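Local coordinates for putative molybdenum cofactor biosynthesis protein (Corynebacterium diphtheriae, PDB 2G2C) that is of unknown function but probably takes part in making the molybdenum cofactor, having the domain expected to bind molybdopterin, at residues 84-87 and 88-91; 159-162 and 163-166; 25-28 and 29-33; 98-101 and 102-105. One frame throughout, in Å; residues are numbered along the deposited sequence. Where two conformers were deposited one is given.

Interaction 1: residues 84-87 and 88-91; sequences KNQT and PEAT
Gln86, at the N-cap position of helix 87-92, and Glu89 both fold back: Gln86 is bent at chi2 (-68°) and Glu89 the other way at chi2 (80°), which brings their flat ends together. The two groups run slantwise past one another, CD of Gln86 lying 4.0 Å from CD of Glu89, with amide and carboxylate planes 40° apart, neither stacked nor coplanar. OE1 of Glu89 reaches back over the backbone and comes within 3.3 Å of CA of Gln86. The other oxygen, OE2, makes a salt bridge with Arg121, so Arg121 anchors the carboxylate, while the Gln86 side chain only lies beside it.

The turn follows the glycine-rich loop after strand 72-76, as expected in a MogA-like molybdopterin-binding fold, and Thr87 ties it to that loop: its OG1 bonds to the carbonyl of Gly77. On the backbone, Ala90 N gives a straight bond of 2.8 Å to Gln86 O.

Thr87 and Thr91 form the second pair. The Thr87 carbonyl takes two donors from Thr91: the amide N at 2.9 Å, tilted somewhat from the carbonyl plane, and the hydroxyl OG1 at 2.8 Å, which sits well above that plane. OG1 of Thr91 stands beside its own backbone N, and there it can meet the carbonyl four residues back. CG2 of Thr87 stays 3.9 Å from OG1 of Thr91. The Thr91 hydroxyl also bonds to ND2 of Asn138 on strand 135-139.

Interaction 2: residues 159-162 and 163-166; sequences NIFE and GLDA
The phenyl ring of Phe161 meets Leu164 through a single methyl: CD1 of Leu164 approaches CD1 of the ring at 4.2 Å, on a slanting path. Other neighbours of this buried ring are Met4 and Arg71. The second flat group is the carboxylate of Asp165, which stands near the carbonyl of Phe161, its CG 3.2 Å from Phe161 O. OD1 of Asp165 pairs with NH2 of Arg71 in a salt bridge. Arg71 therefore touches three residues of this helix, since Leu164 also packs on it.

The same CD1 methyl of Leu164 serves a second partner, CG2 of Ile160, at 3.9 Å. These two side chains lie alongside each other and point the same way. CG of Leu164 is anti to its own carbonyl carbon (chi1 -65°), which turns the side chain back along the helix until CG lies 3.4 Å from Ile160 O.

Beneath the side chains runs a regular ladder of backbone bonds. Gly163 N binds Asn159 O at 3.0 Å, Leu164 N binds Ile160 O at 2.8 Å within the carbonyl plane, and Asp165 N binds Phe161 O at 2.9 Å. This last bond is the most bent of the three, with an N-H...O angle of 142°.

Asn159, Glu162 and Gly163 line the solvent side, opposite in character to buried Phe161 and Leu164. That division is the mark of an amphipathic helix, here the C-terminal helix 157-165, with its apolar side toward Met4, the Arg71 side chain and Leu102 of helix 100-109.

Interaction 3: residues 25-28 and 29-33; sequences KALP and LLQRL
Leu27 and Gln31, one turn apart on helix 26-34, cross at a slant, CD1 of Leu27 lying 3.8 Å from CD of Gln31. The helix is one of those lying on the sheet of this alpha/beta fold: Ala26 and Leu30 turn to strands 5-13 and 72-76 and also to Ile146 of helix 143-153. Leu27 touches Ile10 of strand 5-13 as well as Glu48 of strand 42-51, and Gln31 touches Leu45 of the latter.

Four consecutive carbonyls are each taken up by the amide four residues on. Lys25 O receives Leu29 N over a long 3.3 Å, whereas Ala26 O is met by Leu30 N at 2.8 Å in an almost straight bond. Leu27 O then accepts from Gln31 N at 2.9 Å, and Pro28 O from Arg32 N at 3.0 Å. The series goes on with Leu29 O, bound by Leu33 N at 2.9 Å, and Arg32 O is hydrogen-bonded to the side-chain hydroxyl of Ser35.

Pro28 has no N-H to offer. It sits in the first turn, where amides have no carbonyl of a preceding turn to bind, so the missing N-H probably costs the helix little; the neighbouring amide of Leu27 is served by the side-chain oxygen of Asn24.

Arg32 lies back along the outer side of the helix. Its CG stands beside its own backbone N (chi1 -67°) and 3.3 Å from Pro28 O, and the chain runs extended from there to NE. The guanidinium ends near the proline ring, NH1 4.0 Å from Pro28 CB.

Interaction 4: residues 98-101 and 102-105; sequences RCEG and LEQQ
Leu102 lays its CD1 methyl 3.8 Å from CB of Cys99, the N-cap residue of helix 100-109. Its amide makes only a weak bond to Cys99 O. The leucine side chain also packs on Val156 and on Ile153 of helix 143-153.

Glu103 comes next and takes the main part. Its N bonds to Cys99 O at 3.2 Å, and its extended side chain runs out to Arg98, which bends at chi2 (-86°) and chi3 (-66°) to bring its guanidinium round. The two side chains cross at about a right angle, yet their flat ends are nearly coplanar, 13° apart. Arg98 grips side-on with two nitrogens, one for each oxygen: NE to OE2 at 2.8 Å and NH2 to OE1 at 2.9 Å, both oxygens using their syn lone pairs. OE2 also accepts the backbone N of Val124, at the start of strand 124-126. Over one face of the guanidinium, toward its rim, stands CD of Glu100, 3.9 Å above the plane.

Gln104 follows with its N on Glu100 O at 2.9 Å and its CG folded against the same carbonyl. Gln105 N closes the series on Gly101 O, also at 2.9 Å.

With two nearly coplanar ion-pair bonds and a backbone N-H on OE2, the rotation of the Glu103 carboxylate is well restrained. Arg98 probably also eases the repulsion between the carboxylates of Glu100 and Glu103, whose OE1 atoms are 5.0 Å apart.

How the interactions relate
Interaction 1 is the buried contact, interaction 4 lies at the surface, and interactions 2 and 3 are partly covered. Interactions 1 and 3 sit on opposite sides of the chain's centre, their own centres about 21 Å apart. Helix 143-153 is shared by interactions 3 and 4, and Ile123 is touched from both 88-91 and 98-101. Only interactions 2 and 4 meet directly: CD1 of Ile160 packs on CD1 of Leu102 at 3.8 Å, joining the C-terminal helix to helix 100-109. The chemistry changes with place. A threonine hydroxyl serves the buried turn, leucines and a phenyl ring the amphipathic helices, and a two-bond ion pair the surface.

Interaction 1: residues 84-87 and 88-91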
loop_
_atom_site.group_PDB
_atom_site.type_symbol
_atom_site.label_atom_id
_atom_site.label_comp_id
_atom_site.label_asym_id
_atom_site.label_seq_id
_atom_site.Cartn_x
_atom_site.Cartn_y
_atom_site.Cartn_z
ATOM N N LYS A 84 13.674 -1.599 -12.367
ATOM C CA LYS A 84 13.447 -0.636 -11.285
ATOM C C LYS A 84 12.127 -0.845 -10.542
ATOM O O LYS A 84 11.899 -0.212 -9.502
ATOM C CB LYS A 84 13.424 0.784 -11.863
ATOM C CG LYS A 84 12.258 1.069 -12.867
ATOM C CD LYS A 84 12.370 2.496 -13.471
ATOM C CE LYS A 84 11.150 2.847 -14.317
ATOM N NZ LYS A 84 11.153 4.284 -14.700
ATOM N N ASN A 85 11.272 -1.730 -11.079
ATOM C CA ASN A 85 9.983 -2.016 -10.441
ATOM C C ASN A 85 10.202 -3.004 -9.304
ATOM O O ASN A 85 10.142 -4.233 -9.494
ATOM C CB ASN A 85 9.003 -2.655 -11.436
ATOM C CG ASN A 85 8.576 -1.734 -12.520
ATOM O OD1 ASN A 85 8.590 -0.508 -12.382
ATOM N ND2 ASN A 85 8.152 -2.326 -13.603
ATOM N N GLN A 86 10.481 -2.464 -8.120
ATOM C CA GLN A 86 10.893 -3.292 -6.977
ATOM C C GLN A 86 9.961 -3.066 -5.762
ATOM O O GLN A 86 10.313 -3.407 -4.628
ATOM C CB GLN A 86 12.336 -2.973 -6.605
ATOM C CG GLN A 86 13.381 -3.347 -7.631
ATOM C CD GLN A 86 13.547 -4.842 -7.808
ATOM O OE1 GLN A 86 13.648 -5.355 -8.959
ATOM N NE2 GLN A 86 13.506 -5.563 -6.691
ATOM N N THR A 87 8.765 -2.518 -6.002
ATOM C CA THR A 87 7.875 -2.319 -4.857
ATOM C C THR A 87 7.535 -3.630 -4.132
ATOM O O THR A 87 7.611 -3.675 -2.918
ATOM C CB THR A 87 6.618 -1.562 -5.250
ATOM O OG1 THR A 87 7.040 -0.318 -5.823
ATOM C CG2 THR A 87 5.686 -1.361 -4.056
ATOM N N PRO A 88 7.166 -4.687 -4.874
ATOM C CA PRO A 88 6.813 -5.948 -4.184
ATOM C C PRO A 88 8.023 -6.492 -3.383
ATOM O O PRO A 88 7.839 -6.994 -2.259
ATOM C CB PRO A 88 6.402 -6.890 -5.332
ATOM C CG PRO A 88 5.981 -5.902 -6.422
ATOM C CD PRO A 88 7.036 -4.832 -6.339
ATOM N N GLU A 89 9.223 -6.441 -3.970
ATOM C CA GLU A 89 10.425 -6.962 -3.301
ATOM C C GLU A 89 10.711 -6.132 -2.025
ATOM O O GLU A 89 10.975 -6.675 -0.937
ATOM C CB GLU A 89 11.656 -6.928 -4.230
ATOM C CG GLU A 89 11.587 -7.923 -5.421
ATOM C CD GLU A 89 10.724 -7.468 -6.642
ATOM O OE1 GLU A 89 9.958 -6.467 -6.585
ATOM O OE2 GLU A 89 10.850 -8.142 -7.690
ATOM N N ALA A 90 10.659 -4.810 -2.178
ATOM C CA ALA A 90 10.885 -3.933 -1.028
ATOM C C ALA A 90 9.842 -4.237 0.073
ATOM O O ALA A 90 10.147 -4.337 1.273
ATOM C CB ALA A 90 10.829 -2.431 -1.463
ATOM N N THR A 91 8.593 -4.388 -0.336
ATOM C CA THR A 91 7.539 -4.644 0.614
ATOM C C THR A 91 7.743 -5.974 1.348
ATOM O O THR A 91 7.566 -6.051 2.574
ATOM C CB THR A 91 6.173 -4.606 -0.086
ATOM O OG1 THR A 91 5.985 -3.310 -0.671
ATOM C CG2 THR A 91 5.008 -4.946 0.920
#

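Interaction 2: residues 159-162 and 163-166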
loop_
_atom_site.group_PDB
_atom_site.type_symbol
_atom_site.label_atom_id
_atom_site.label_comp_id
_atom_site.label_asym_id
_atom_site.label_seq_id
_atom_site.Cartn_x
_atom_site.Cartn_y
_atom_site.Cartn_z
ATOM N N ASN A 159 -11.893 -6.375 9.835
ATOM C CA ASN A 159 -11.603 -7.742 10.254
ATOM C C ASN A 159 -10.117 -7.976 10.513
ATOM O O ASN A 159 -9.735 -8.645 11.475
ATOM C CB ASN A 159 -12.147 -8.701 9.211
ATOM C CG ASN A 159 -13.623 -8.463 8.952
ATOM O OD1 ASN A 159 -14.455 -9.036 9.642
ATOM N ND2 ASN A 159 -13.950 -7.544 8.039
ATOM N N ILE A 160 -9.281 -7.413 9.645
ATOM C CA ILE A 160 -7.824 -7.477 9.846
ATOM C C ILE A 160 -7.428 -6.823 11.180
ATOM O O ILE A 160 -6.705 -7.449 11.985
ATOM C CB ILE A 160 -7.068 -6.889 8.671
ATOM C CG1 ILE A 160 -7.355 -7.762 7.430
ATOM C CG2 ILE A 160 -5.561 -6.824 8.981
ATOM C CD1 ILE A 160 -6.791 -7.238 6.096
ATOM N N PHE A 161 -7.879 -5.587 11.428
ATOM C CA PHE A 161 -7.442 -4.908 12.636
ATOM C C PHE A 161 -8.091 -5.497 13.879
ATOM O O PHE A 161 -7.462 -5.544 14.938
ATOM C CB PHE A 161 -7.627 -3.396 12.507
ATOM C CG PHE A 161 -6.584 -2.778 11.614
ATOM C CD1 PHE A 161 -5.278 -2.646 12.039
ATOM C CD2 PHE A 161 -6.882 -2.429 10.306
ATOM C CE1 PHE A 161 -4.300 -2.132 11.190
ATOM C CE2 PHE A 161 -5.892 -1.908 9.456
ATOM C CZ PHE A 161 -4.605 -1.750 9.917
ATOM N N GLU A 162 -9.317 -5.982 13.750
ATOM C CA GLU A 162 -9.900 -6.684 14.884
ATOM C C GLU A 162 -9.052 -7.919 15.240
ATOM O O GLU A 162 -8.821 -8.186 16.432
ATOM C CB GLU A 162 -11.346 -7.107 14.619
ATOM C CG GLU A 162 -12.024 -7.796 15.803
ATOM C CD GLU A 162 -13.524 -7.900 15.609
ATOM O OE1 GLU A 162 -14.211 -8.428 16.522
ATOM O OE2 GLU A 162 -14.015 -7.443 14.541
ATOM N N GLY A 163 -8.612 -8.676 14.223
ATOM C CA GLY A 163 -7.730 -9.836 14.435
ATOM C C GLY A 163 -6.387 -9.443 15.042
ATOM O O GLY A 163 -5.925 -10.059 16.030
ATOM N N LEU A 164 -5.749 -8.420 14.484
ATOM C CA LEU A 164 -4.426 -8.041 14.991
ATOM C C LEU A 164 -4.528 -7.529 16.410
ATOM O O LEU A 164 -3.605 -7.726 17.219
ATOM C CB LEU A 164 -3.771 -6.965 14.120
ATOM C CG LEU A 164 -3.420 -7.369 12.682
ATOM C CD1 LEU A 164 -2.952 -6.173 11.842
ATOM C CD2 LEU A 164 -2.321 -8.436 12.729
ATOM N N ASP A 165 -5.634 -6.855 16.707
ATOM C CA ASP A 165 -5.766 -6.162 18.007
ATOM C C ASP A 165 -6.353 -7.008 19.133
ATOM O O ASP A 165 -6.466 -6.519 20.276
ATOM C CB ASP A 165 -6.561 -4.853 17.830
ATOM C CG ASP A 165 -5.804 -3.801 17.001
ATOM O OD1 ASP A 165 -4.706 -4.104 16.480
ATOM O OD2 ASP A 165 -6.347 -2.691 16.859
ATOM N N ALA A 166 -6.711 -8.258 18.839
ATOM C CA ALA A 166 -7.414 -9.125 19.794
ATOM C C ALA A 166 -6.657 -9.249 21.120
ATOM O O ALA A 166 -5.429 -9.411 21.126
ATOM C CB ALA A 166 -7.639 -10.496 19.174
#

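Interaction 3: residues 25-28 and 29-33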
loop_
_atom_site.group_PDB
_atom_site.type_symbol
_atom_site.label_atom_id
_atom_site.label_comp_id
_atom_site.label_asym_id
_atom_site.label_seq_id
_atom_site.Cartn_x
_atom_site.Cartn_y
_atom_site.Cartn_z
ATOM N N LYS A 25 -2.140 11.507 -9.345
ATOM C CA LYS A 25 -3.571 11.218 -9.280
ATOM C C LYS A 25 -3.920 10.178 -8.224
ATOM O O LYS A 25 -5.089 10.078 -7.797
ATOM C CB LYS A 25 -4.097 10.721 -10.628
ATOM C CG LYS A 25 -4.009 11.752 -11.709
ATOM C CD LYS A 25 -4.677 11.213 -12.972
ATOM C CE LYS A 25 -4.487 12.183 -14.121
ATOM N NZ LYS A 25 -4.255 11.407 -15.375
ATOM N N ALA A 26 -2.927 9.383 -7.822
ATOM C CA ALA A 26 -3.187 8.317 -6.858
ATOM C C ALA A 26 -3.526 8.836 -5.479
ATOM O O ALA A 26 -4.412 8.290 -4.787
ATOM C CB ALA A 26 -1.977 7.342 -6.790
ATOM N N LEU A 27 -2.801 9.869 -5.053
ATOM C CA LEU A 27 -3.011 10.446 -3.722
ATOM C C LEU A 27 -4.467 10.939 -3.516
ATOM O O LEU A 27 -5.147 10.517 -2.570
ATOM C CB LEU A 27 -1.983 11.579 -3.473
ATOM C CG LEU A 27 -2.224 12.443 -2.257
ATOM C CD1 LEU A 27 -2.242 11.630 -0.942
ATOM C CD2 LEU A 27 -1.193 13.535 -2.255
ATOM N N PRO A 28 -4.946 11.871 -4.366
ATOM C CA PRO A 28 -6.328 12.356 -4.160
ATOM C C PRO A 28 -7.384 11.278 -4.333
ATOM O O PRO A 28 -8.410 11.308 -3.636
ATOM C CB PRO A 28 -6.502 13.466 -5.212
ATOM C CG PRO A 28 -5.465 13.191 -6.244
ATOM C CD PRO A 28 -4.280 12.564 -5.481
ATOM N N LEU A 29 -7.121 10.339 -5.233
ATOM C CA LEU A 29 -8.025 9.199 -5.378
ATOM C C LEU A 29 -8.078 8.375 -4.070
ATOM O O LEU A 29 -9.162 8.112 -3.519
ATOM C CB LEU A 29 -7.695 8.326 -6.598
ATOM C CG LEU A 29 -8.440 6.989 -6.685
ATOM C CD1 LEU A 29 -9.961 7.178 -6.714
ATOM C CD2 LEU A 29 -7.957 6.256 -7.892
ATOM N N LEU A 30 -6.901 7.980 -3.581
ATOM C CA LEU A 30 -6.858 7.244 -2.275
ATOM C C LEU A 30 -7.521 8.005 -1.127
ATOM O O LEU A 30 -8.220 7.391 -0.302
ATOM C CB LEU A 30 -5.422 6.865 -1.896
ATOM C CG LEU A 30 -4.886 5.732 -2.792
ATOM C CD1 LEU A 30 -3.355 5.724 -2.813
ATOM C CD2 LEU A 30 -5.471 4.343 -2.374
ATOM N N GLN A 31 -7.307 9.330 -1.065
ATOM C CA GLN A 31 -7.976 10.136 -0.040
ATOM C C GLN A 31 -9.503 10.050 -0.168
ATOM O O GLN A 31 -10.189 9.965 0.846
ATOM C CB GLN A 31 -7.508 11.582 -0.103
ATOM C CG GLN A 31 -6.064 11.742 0.370
ATOM C CD GLN A 31 -5.492 13.130 0.182
ATOM O OE1 GLN A 31 -5.001 13.733 1.140
ATOM N NE2 GLN A 31 -5.562 13.654 -1.048
ATOM N N ARG A 32 -10.031 10.052 -1.406
ATOM C CA ARG A 32 -11.479 9.893 -1.595
ATOM C C ARG A 32 -11.981 8.503 -1.161
ATOM O O ARG A 32 -13.054 8.363 -0.532
ATOM C CB ARG A 32 -11.869 10.169 -3.073
ATOM C CG ARG A 32 -11.676 11.611 -3.492
ATOM C CD ARG A 32 -11.938 11.865 -4.962
ATOM N NE ARG A 32 -12.020 13.317 -5.133
ATOM C CZ ARG A 32 -11.192 14.076 -5.839
ATOM N NH1 ARG A 32 -10.238 13.533 -6.598
ATOM N NH2 ARG A 32 -11.371 15.406 -5.843
ATOM N N LEU A 33 -11.202 7.482 -1.505
ATOM C CA LEU A 33 -11.580 6.114 -1.151
ATOM C C LEU A 33 -11.552 5.913 0.361
ATOM O O LEU A 33 -12.375 5.153 0.912
ATOM C CB LEU A 33 -10.696 5.079 -1.875
ATOM C CG LEU A 33 -10.768 5.198 -3.400
ATOM C CD1 LEU A 33 -9.671 4.403 -4.060
ATOM C CD2 LEU A 33 -12.149 4.750 -3.939
#

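Interaction 4: residues 98-101 and 102-105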
loop_
_atom_site.group_PDB
_atom_site.type_symbol
_atom_site.label_atom_id
_atom_site.label_comp_id
_atom_site.label_asym_id
_atom_site.label_seq_id
_atom_site.Cartn_x
_atom_site.Cartn_y
_atom_site.Cartn_z
ATOM N N ARG A 98 1.882 -13.049 4.815
ATOM C CA ARG A 98 1.248 -12.603 3.581
ATOM C C ARG A 98 -0.245 -12.882 3.621
ATOM O O ARG A 98 -0.714 -13.797 4.346
ATOM C CB ARG A 98 1.857 -13.359 2.401
ATOM C CG ARG A 98 3.209 -12.877 2.039
ATOM C CD ARG A 98 3.127 -11.685 1.060
ATOM N NE ARG A 98 2.570 -12.093 -0.229
ATOM C CZ ARG A 98 3.232 -12.759 -1.175
ATOM N NH1 ARG A 98 4.510 -13.131 -0.994
ATOM N NH2 ARG A 98 2.624 -13.060 -2.317
ATOM N N CYS A 99 -1.006 -12.073 2.881
ATOM C CA CYS A 99 -2.440 -12.306 2.725
ATOM C C CYS A 99 -2.702 -12.663 1.270
ATOM O O CYS A 99 -3.243 -11.851 0.500
ATOM C CB CYS A 99 -3.235 -11.058 3.114
ATOM S SG CYS A 99 -2.977 -10.533 4.808
ATOM N N GLU A 100 -2.262 -13.857 0.888
ATOM C CA GLU A 100 -2.298 -14.241 -0.537
ATOM C C GLU A 100 -3.710 -14.396 -1.090
ATOM O O GLU A 100 -3.924 -14.145 -2.276
ATOM C CB GLU A 100 -1.454 -15.492 -0.797
ATOM C CG GLU A 100 -0.014 -15.184 -0.477
ATOM C CD GLU A 100 0.927 -16.290 -0.798
ATOM O OE1 GLU A 100 0.835 -16.859 -1.923
ATOM O OE2 GLU A 100 1.777 -16.548 0.090
ATOM N N GLY A 101 -4.656 -14.752 -0.213
ATOM C CA GLY A 101 -6.094 -14.808 -0.554
ATOM C C GLY A 101 -6.552 -13.433 -1.028
ATOM O O GLY A 101 -7.270 -13.311 -2.009
ATOM N N LEU A 102 -6.164 -12.375 -0.311
ATOM C CA LEU A 102 -6.569 -11.032 -0.727
ATOM C C LEU A 102 -5.941 -10.656 -2.082
ATOM O O LEU A 102 -6.617 -10.080 -2.953
ATOM C CB LEU A 102 -6.216 -10.001 0.344
ATOM C CG LEU A 102 -6.933 -10.154 1.704
ATOM C CD1 LEU A 102 -6.504 -9.080 2.742
ATOM C CD2 LEU A 102 -8.428 -10.160 1.538
ATOM N N GLU A 103 -4.648 -10.955 -2.269
ATOM C CA GLU A 103 -4.033 -10.773 -3.576
ATOM C C GLU A 103 -4.821 -11.472 -4.675
ATOM O O GLU A 103 -5.010 -10.941 -5.762
ATOM C CB GLU A 103 -2.602 -11.348 -3.597
ATOM C CG GLU A 103 -1.738 -10.672 -2.528
ATOM C CD GLU A 103 -0.370 -11.274 -2.356
ATOM O OE1 GLU A 103 0.027 -12.112 -3.197
ATOM O OE2 GLU A 103 0.298 -10.889 -1.361
ATOM N N GLN A 104 -5.202 -12.706 -4.398
ATOM C CA GLN A 104 -5.945 -13.505 -5.362
ATOM C C GLN A 104 -7.312 -12.888 -5.651
ATOM O O GLN A 104 -7.740 -12.868 -6.828
ATOM C CB GLN A 104 -6.046 -14.959 -4.870
ATOM C CG GLN A 104 -4.665 -15.613 -4.904
ATOM C CD GLN A 104 -4.679 -16.985 -4.306
ATOM O OE1 GLN A 104 -5.726 -17.644 -4.284
ATOM N NE2 GLN A 104 -3.509 -17.449 -3.844
ATOM N N GLN A 105 -7.990 -12.378 -4.616
ATOM C CA GLN A 105 -9.308 -11.752 -4.793
ATOM C C GLN A 105 -9.199 -10.479 -5.624
ATOM O O GLN A 105 -10.072 -10.182 -6.424
ATOM C CB GLN A 105 -9.960 -11.435 -3.440
ATOM C CG GLN A 105 -10.442 -12.655 -2.698
ATOM C CD GLN A 105 -11.416 -12.337 -1.574
ATOM O OE1 GLN A 105 -12.404 -13.068 -1.359
ATOM N NE2 GLN A 105 -11.149 -11.250 -0.838
#